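Local coordinates for protein thiamine-monophosphate kinase (Stenotrophomonas maltophilia, PDB 6XEP) that probably catalyses the ATP- and magnesium-dependent phosphorylation of thiamine monophosphate to thiamine diphosphate, the active form of vitamin B1, at residues A174-Q179 with A265-L270; L56-G59 with P63-T66; A186-L191 with S196-L201. All blocks are in the same frame, centred on the assembly; numbering follows the deposited sequence. Where two conformers were deposited one is given.

Contact 1 of 3, residues A174-Q179 with A265-L270; sequences ALRLWQ and ARDCAL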
# COMPACT_ATOMS: atom_id res chain seq x y z
N ALA A 174 0.25 -27.61 9.18
CA ALA A 174 1.64 -27.48 8.74
C ALA A 174 2.46 -26.67 9.74
O ALA A 174 3.61 -27.02 10.04
CB ALA A 174 1.70 -26.84 7.36
N LEU A 175 1.90 -25.56 10.24
CA LEU A 175 2.63 -24.73 11.21
C LEU A 175 2.95 -25.53 12.46
O LEU A 175 4.08 -25.46 12.98
CB LEU A 175 1.81 -23.49 11.55
CG LEU A 175 2.54 -22.35 12.28
CD1 LEU A 175 3.62 -21.75 11.38
CD2 LEU A 175 1.57 -21.26 12.75
N ARG A 176 1.99 -26.31 12.96
CA ARG A 176 2.24 -27.13 14.15
C ARG A 176 3.34 -28.16 13.89
O ARG A 176 4.23 -28.35 14.73
CB ARG A 176 0.95 -27.82 14.59
CG ARG A 176 0.04 -27.01 15.48
CD ARG A 176 -1.25 -27.78 15.65
NE ARG A 176 -2.22 -27.13 16.53
CZ ARG A 176 -2.61 -27.63 17.69
NH1 ARG A 176 -2.10 -28.78 18.11
NH2 ARG A 176 -3.50 -26.99 18.43
N LEU A 177 3.25 -28.88 12.77
CA LEU A 177 4.29 -29.85 12.45
C LEU A 177 5.65 -29.17 12.34
O LEU A 177 6.66 -29.70 12.83
CB LEU A 177 3.96 -30.59 11.16
CG LEU A 177 2.73 -31.49 11.26
CD1 LEU A 177 2.30 -31.92 9.86
CD2 LEU A 177 3.02 -32.71 12.12
N TRP A 178 5.69 -27.99 11.73
CA TRP A 178 6.95 -27.25 11.64
C TRP A 178 7.48 -26.89 13.03
O TRP A 178 8.67 -27.06 13.32
CB TRP A 178 6.75 -26.01 10.77
CG TRP A 178 7.88 -25.03 10.79
CD1 TRP A 178 9.08 -25.13 10.14
CD2 TRP A 178 7.89 -23.77 11.45
NE1 TRP A 178 9.85 -24.01 10.39
CE2 TRP A 178 9.14 -23.16 11.19
CE3 TRP A 178 6.98 -23.11 12.27
CZ2 TRP A 178 9.48 -21.91 11.72
CZ3 TRP A 178 7.32 -21.86 12.78
CH2 TRP A 178 8.56 -21.28 12.50
N GLN A 179 6.60 -26.42 13.93
CA GLN A 179 7.03 -26.06 15.28
C GLN A 179 7.51 -27.27 16.07
O GLN A 179 8.42 -27.15 16.90
CB GLN A 179 5.89 -25.37 16.02
CG GLN A 179 5.50 -24.03 15.42
CD GLN A 179 4.12 -23.55 15.87
OE1 GLN A 179 3.31 -24.33 16.36
NE2 GLN A 179 3.86 -22.26 15.69
N ALA A 265 -6.33 -31.87 15.08
CA ALA A 265 -6.94 -31.56 13.79
C ALA A 265 -8.21 -30.75 13.97
O ALA A 265 -8.47 -29.79 13.23
CB ALA A 265 -7.24 -32.85 13.02
N ARG A 266 -9.03 -31.11 14.96
CA ARG A 266 -10.24 -30.35 15.23
C ARG A 266 -9.91 -28.91 15.62
O ARG A 266 -10.57 -27.97 15.17
CB ARG A 266 -11.04 -31.03 16.33
CG ARG A 266 -12.34 -30.36 16.69
CD ARG A 266 -12.96 -31.12 17.87
NE ARG A 266 -14.33 -30.72 18.17
CZ ARG A 266 -14.68 -29.86 19.12
NH1 ARG A 266 -13.74 -29.29 19.88
NH2 ARG A 266 -15.95 -29.57 19.32
N ASP A 267 -8.90 -28.73 16.46
CA ASP A 267 -8.54 -27.38 16.88
C ASP A 267 -8.04 -26.56 15.70
O ASP A 267 -8.36 -25.37 15.58
CB ASP A 267 -7.50 -27.43 17.98
CG ASP A 267 -7.15 -26.06 18.49
OD1 ASP A 267 -8.08 -25.36 18.94
OD2 ASP A 267 -5.97 -25.67 18.43
N CYS A 268 -7.22 -27.17 14.83
CA CYS A 268 -6.77 -26.47 13.63
C CYS A 268 -7.94 -26.06 12.76
O CYS A 268 -7.96 -24.95 12.21
CB CYS A 268 -5.82 -27.36 12.83
SG CYS A 268 -4.19 -27.62 13.58
N ALA A 269 -8.92 -26.95 12.59
CA ALA A 269 -10.05 -26.64 11.72
C ALA A 269 -10.91 -25.52 12.29
O ALA A 269 -11.44 -24.69 11.53
CB ALA A 269 -10.89 -27.89 11.49
N LEU A 270 -11.08 -25.49 13.62
CA LEU A 270 -11.94 -24.49 14.26
C LEU A 270 -11.25 -23.15 14.43
O LEU A 270 -11.90 -22.10 14.33
CB LEU A 270 -12.39 -24.99 15.64
CG LEU A 270 -13.47 -26.07 15.63
CD1 LEU A 270 -13.55 -26.67 17.00
CD2 LEU A 270 -14.81 -25.47 15.19
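R176 spans the gap between helix 170-179 and helix 262-271 and meets D267 and C268, whose side chains both leave their helix in its direction. The closest CA pair of the two segments, R176 CA and C268 CA, is 9.0 Å apart, and the long arginine side chain covers most of that distance. Its chain runs extended from CG to NE, so that the guanidinium is delivered beyond the sulfur to the carboxylate. There R176 NH2 lies 2.8 Å from D267 OD2 in a salt bridge; the oxygen sits at the edge of the guanidinium, near its plane. The two side chains cross at about a right angle, their flat groups turned 69° apart, and with an N-H...O angle of 120° the hydrogen bond within the pair is weak. D267 holds CG anti to the backbone N (chi1 -177°), which swings the carboxylate toward the end of the arginine. The buried SG of C268 approaches the arginine obliquely, 3.6 Å from R176 NE, and equally touches R176 CD. D267 OD1 makes a salt bridge with R271. This thin tie within the PurM-like C-terminal domain is probably held more by charge than by bond direction, with D267 probably balanced from both oxygens.

Contact 2 of 3, residues L56-G59 with P63-T66; sequences LNSG and PVET
S58 and V64 face each other across the short connection that follows strand 48-57, a hydroxyl against a methyl. S58 OG stands anti to its own backbone N (chi1 177°), reaching over to V64 CG2 at 3.5 Å. The valine is turned to match: its CG1 lies anti to the backbone N, leaving CG2 beside that N, where it meets both the serine oxygen and G59 N, the latter at 3.8 Å. The meeting is one of van der Waals contact, one methyl resting against the hydroxyl and the amide nitrogen that follows it. G59 has backbone angles at which a CB would press against the preceding carbonyl O, and the chain turns there before coming back at P63.

The returning segment is shaped by its own bonds. P63 to T66 form a type I beta turn, closed by T66 N to P63 O at 2.9 Å. T66 OG1 donates to the same carbonyl at 2.8 Å, from the same face of its plane as the amide and tilted 21° out of it, so two donors grip one oxygen.

The connection carries H61, predicted to bind substrate, whose ND1 is hydrogen-bonded to N57 N, so this loop is probably part of the substrate site's surroundings. N57 ND2 bonds to R132 O and S98 OG of the second subunit. S58 is joined by a backbone hydrogen bond to L135, just before strand 136-145 of the same chain, and T66 packs on I71 of helix 68-85.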
# COMPACT_ATOMS: atom_id res chain seq x y z
N LEU A 56 3.04 -8.38 5.19
CA LEU A 56 3.61 -9.61 5.72
C LEU A 56 5.05 -9.32 6.11
O LEU A 56 5.83 -8.83 5.28
CB LEU A 56 3.55 -10.76 4.71
CG LEU A 56 2.21 -11.53 4.65
CD1 LEU A 56 1.05 -10.66 4.22
CD2 LEU A 56 2.33 -12.73 3.74
N ASN A 57 5.39 -9.61 7.36
CA ASN A 57 6.71 -9.37 7.91
C ASN A 57 7.42 -10.68 8.19
O ASN A 57 6.81 -11.61 8.74
CB ASN A 57 6.61 -8.56 9.20
CG ASN A 57 6.10 -7.17 8.94
OD1 ASN A 57 6.53 -6.55 7.98
ND2 ASN A 57 5.15 -6.70 9.74
N SER A 58 8.71 -10.73 7.83
CA SER A 58 9.54 -11.91 8.02
C SER A 58 9.59 -12.31 9.49
O SER A 58 9.78 -11.47 10.38
CB SER A 58 10.95 -11.64 7.50
OG SER A 58 11.82 -12.75 7.72
N GLY A 59 9.39 -13.60 9.75
CA GLY A 59 9.35 -14.11 11.10
C GLY A 59 8.02 -13.96 11.80
O GLY A 59 7.79 -14.63 12.82
N PRO A 63 7.53 -17.93 8.36
CA PRO A 63 8.84 -18.30 8.92
C PRO A 63 9.97 -17.78 8.04
O PRO A 63 9.82 -17.62 6.83
CB PRO A 63 8.80 -19.83 8.93
CG PRO A 63 7.31 -20.16 9.05
CD PRO A 63 6.62 -19.08 8.24
N VAL A 64 11.09 -17.45 8.68
CA VAL A 64 12.16 -16.78 7.94
C VAL A 64 12.67 -17.65 6.80
O VAL A 64 13.07 -17.13 5.75
CB VAL A 64 13.29 -16.37 8.90
CG1 VAL A 64 14.49 -15.86 8.12
CG2 VAL A 64 12.79 -15.29 9.86
N GLU A 65 12.61 -18.97 6.94
CA GLU A 65 13.11 -19.83 5.88
C GLU A 65 12.14 -19.96 4.70
O GLU A 65 12.48 -20.65 3.75
CB GLU A 65 13.42 -21.21 6.44
CG GLU A 65 12.23 -21.88 7.05
CD GLU A 65 12.26 -21.85 8.57
OE1 GLU A 65 12.34 -20.74 9.20
OE2 GLU A 65 12.20 -22.96 9.13
N THR A 66 10.97 -19.31 4.73
CA THR A 66 10.06 -19.36 3.59
C THR A 66 10.78 -18.86 2.33
O THR A 66 11.47 -17.84 2.36
CB THR A 66 8.81 -18.51 3.83
OG1 THR A 66 8.15 -18.93 5.05
CG2 THR A 66 7.82 -18.68 2.65

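Contact 3 of 3, residues A186-L191 with S196-L201; sequences ATATLL and SLRLRL
T187 and A188 lie against one face of the R198 guanidinium, where an extended loop passes beside helix 192-202. This face contact is the main van der Waals part of the meeting. A188 CA approaches R198 NH2 to 3.4 Å, and the methyl A188 CB rests 3.6 Å from the same nitrogen. R198 starts with CG anti to the backbone N (chi1 -172°) and then bends at chi3 (72°), which turns one face of the guanidinium to the loop. L199 CD2 of the same helix lies over the opposite face, offset toward the rim, so the group has neighbours on both sides.

The second kind of interaction is a close polar approach, probably electrostatic, that is not a hydrogen bond. T187 O sits 3.1 Å above the guanidinium plane and 3.3 Å from R198 NE, but the angle is poor, because the N-H bonds point along the plane and the carbonyl lies over it. The in-plane donors are used by other residues: R198 NE forms a salt bridge with E195, and R198 NH1 donates to L185 O. E195 OE1, the oxygen paired with R198 NE, also accepts from T189 N, which ties the loop backbone to the helix.

Hydrogen bonding inside the loop completes the set. L191 N donates to T189 OG1 at 3.1 Å and 166°, an ST turn made just where the chain enters the helix, with L191 at the N-cap position.

The chemistry is therefore split by direction. Bonds at its rim fix how the arginine is rotated, while its face offers a flat positive surface on which a carbonyl oxygen and an alanine settle. The nearby carboxylate of E195 would be expected to balance much of this buried charge.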
# COMPACT_ATOMS: atom_id res chain seq x y z
N ALA A 186 11.21 -25.02 3.77
CA ALA A 186 12.01 -24.42 2.71
C ALA A 186 12.21 -25.33 1.50
O ALA A 186 12.68 -24.86 0.46
CB ALA A 186 13.39 -24.02 3.25
N THR A 187 11.89 -26.61 1.61
CA THR A 187 12.13 -27.54 0.51
C THR A 187 10.90 -28.40 0.32
O THR A 187 10.11 -28.60 1.24
CB THR A 187 13.36 -28.44 0.75
OG1 THR A 187 13.28 -29.01 2.06
CG2 THR A 187 14.67 -27.66 0.60
N ALA A 188 10.74 -28.93 -0.90
CA ALA A 188 9.64 -29.83 -1.19
C ALA A 188 9.92 -31.19 -0.58
O ALA A 188 11.07 -31.66 -0.56
CB ALA A 188 9.45 -29.97 -2.70
N THR A 189 8.88 -31.85 -0.09
CA THR A 189 9.01 -33.22 0.36
C THR A 189 8.25 -34.13 -0.60
O THR A 189 7.22 -33.76 -1.17
CB THR A 189 8.50 -33.41 1.79
OG1 THR A 189 8.58 -34.80 2.15
CG2 THR A 189 7.08 -32.95 1.93
N LEU A 190 8.79 -35.33 -0.80
CA LEU A 190 8.10 -36.34 -1.59
C LEU A 190 6.95 -36.99 -0.83
O LEU A 190 6.14 -37.70 -1.45
CB LEU A 190 9.08 -37.42 -2.04
CG LEU A 190 10.24 -36.99 -2.93
CD1 LEU A 190 11.13 -38.18 -3.27
CD2 LEU A 190 9.72 -36.32 -4.19
N LEU A 191 6.87 -36.80 0.48
CA LEU A 191 5.82 -37.42 1.30
C LEU A 191 4.54 -36.63 1.08
O LEU A 191 4.41 -35.50 1.56
CB LEU A 191 6.20 -37.42 2.78
CG LEU A 191 7.50 -38.14 3.15
CD1 LEU A 191 7.76 -38.03 4.65
CD2 LEU A 191 7.43 -39.58 2.74
N SER A 196 1.23 -31.68 1.00
CA SER A 196 -0.08 -31.04 0.87
C SER A 196 -0.25 -29.97 1.94
O SER A 196 -0.64 -28.83 1.63
CB SER A 196 -1.20 -32.07 0.97
OG SER A 196 -1.13 -33.05 -0.06
N LEU A 197 0.03 -30.32 3.20
CA LEU A 197 -0.08 -29.34 4.27
C LEU A 197 0.91 -28.21 4.07
O LEU A 197 0.58 -27.04 4.30
CB LEU A 197 0.13 -30.00 5.64
CG LEU A 197 -0.91 -31.06 6.05
CD1 LEU A 197 -0.67 -31.54 7.48
CD2 LEU A 197 -2.33 -30.55 5.88
N ARG A 198 2.14 -28.54 3.66
CA ARG A 198 3.17 -27.51 3.48
C ARG A 198 2.69 -26.44 2.51
O ARG A 198 2.83 -25.24 2.77
CB ARG A 198 4.48 -28.13 2.98
CG ARG A 198 5.66 -27.14 2.96
CD ARG A 198 6.95 -27.75 2.39
NE ARG A 198 6.91 -27.96 0.94
CZ ARG A 198 7.42 -27.12 0.03
NH1 ARG A 198 8.03 -26.01 0.42
NH2 ARG A 198 7.33 -27.40 -1.26
N LEU A 199 2.09 -26.86 1.39
CA LEU A 199 1.65 -25.89 0.39
C LEU A 199 0.36 -25.16 0.78
O LEU A 199 0.11 -24.05 0.28
CB LEU A 199 1.47 -26.58 -0.96
CG LEU A 199 2.80 -27.01 -1.60
CD1 LEU A 199 2.55 -27.63 -2.96
CD2 LEU A 199 3.70 -25.82 -1.73
N ARG A 200 -0.45 -25.73 1.66
CA ARG A 200 -1.58 -24.95 2.18
C ARG A 200 -1.12 -23.81 3.08
O ARG A 200 -1.75 -22.75 3.09
CB ARG A 200 -2.55 -25.87 2.93
CG ARG A 200 -3.28 -26.84 2.01
CD ARG A 200 -4.38 -26.15 1.23
NE ARG A 200 -5.58 -25.90 2.05
CZ ARG A 200 -6.49 -24.98 1.77
NH1 ARG A 200 -6.34 -24.21 0.69
NH2 ARG A 200 -7.55 -24.84 2.56
N LEU A 201 -0.03 -24.01 3.83
CA LEU A 201 0.53 -22.92 4.61
C LEU A 201 1.25 -21.93 3.69
O LEU A 201 1.09 -20.71 3.83
CB LEU A 201 1.50 -23.46 5.66
CG LEU A 201 2.25 -22.38 6.48
CD1 LEU A 201 1.28 -21.46 7.21
CD2 LEU A 201 3.24 -23.00 7.46

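How the contacts relate
Along the chain contact 2 closes first, in the N-terminal, PurM-like part of the protein; contact 3 then falls inside the loop that contact 1 closes, both in the C-terminal part. Contacts 1 and 3 have centres about 14 Å apart and are joined where helix 170-179 packs on helix 192-202 through A174 CB and L201 CB, 3.8 Å apart. Contact 2 lies about 18 Å from contact 1 and 16 Å from contact 3, centre to centre, yet it touches both: W178 NE1 probably hydrogen-bonds E65 OE2 at 2.9 Å, and E65 O packs on A186 CB. The loop after strand 48-57 thus meets helix 170-179 and the loop after it, linking the two parts.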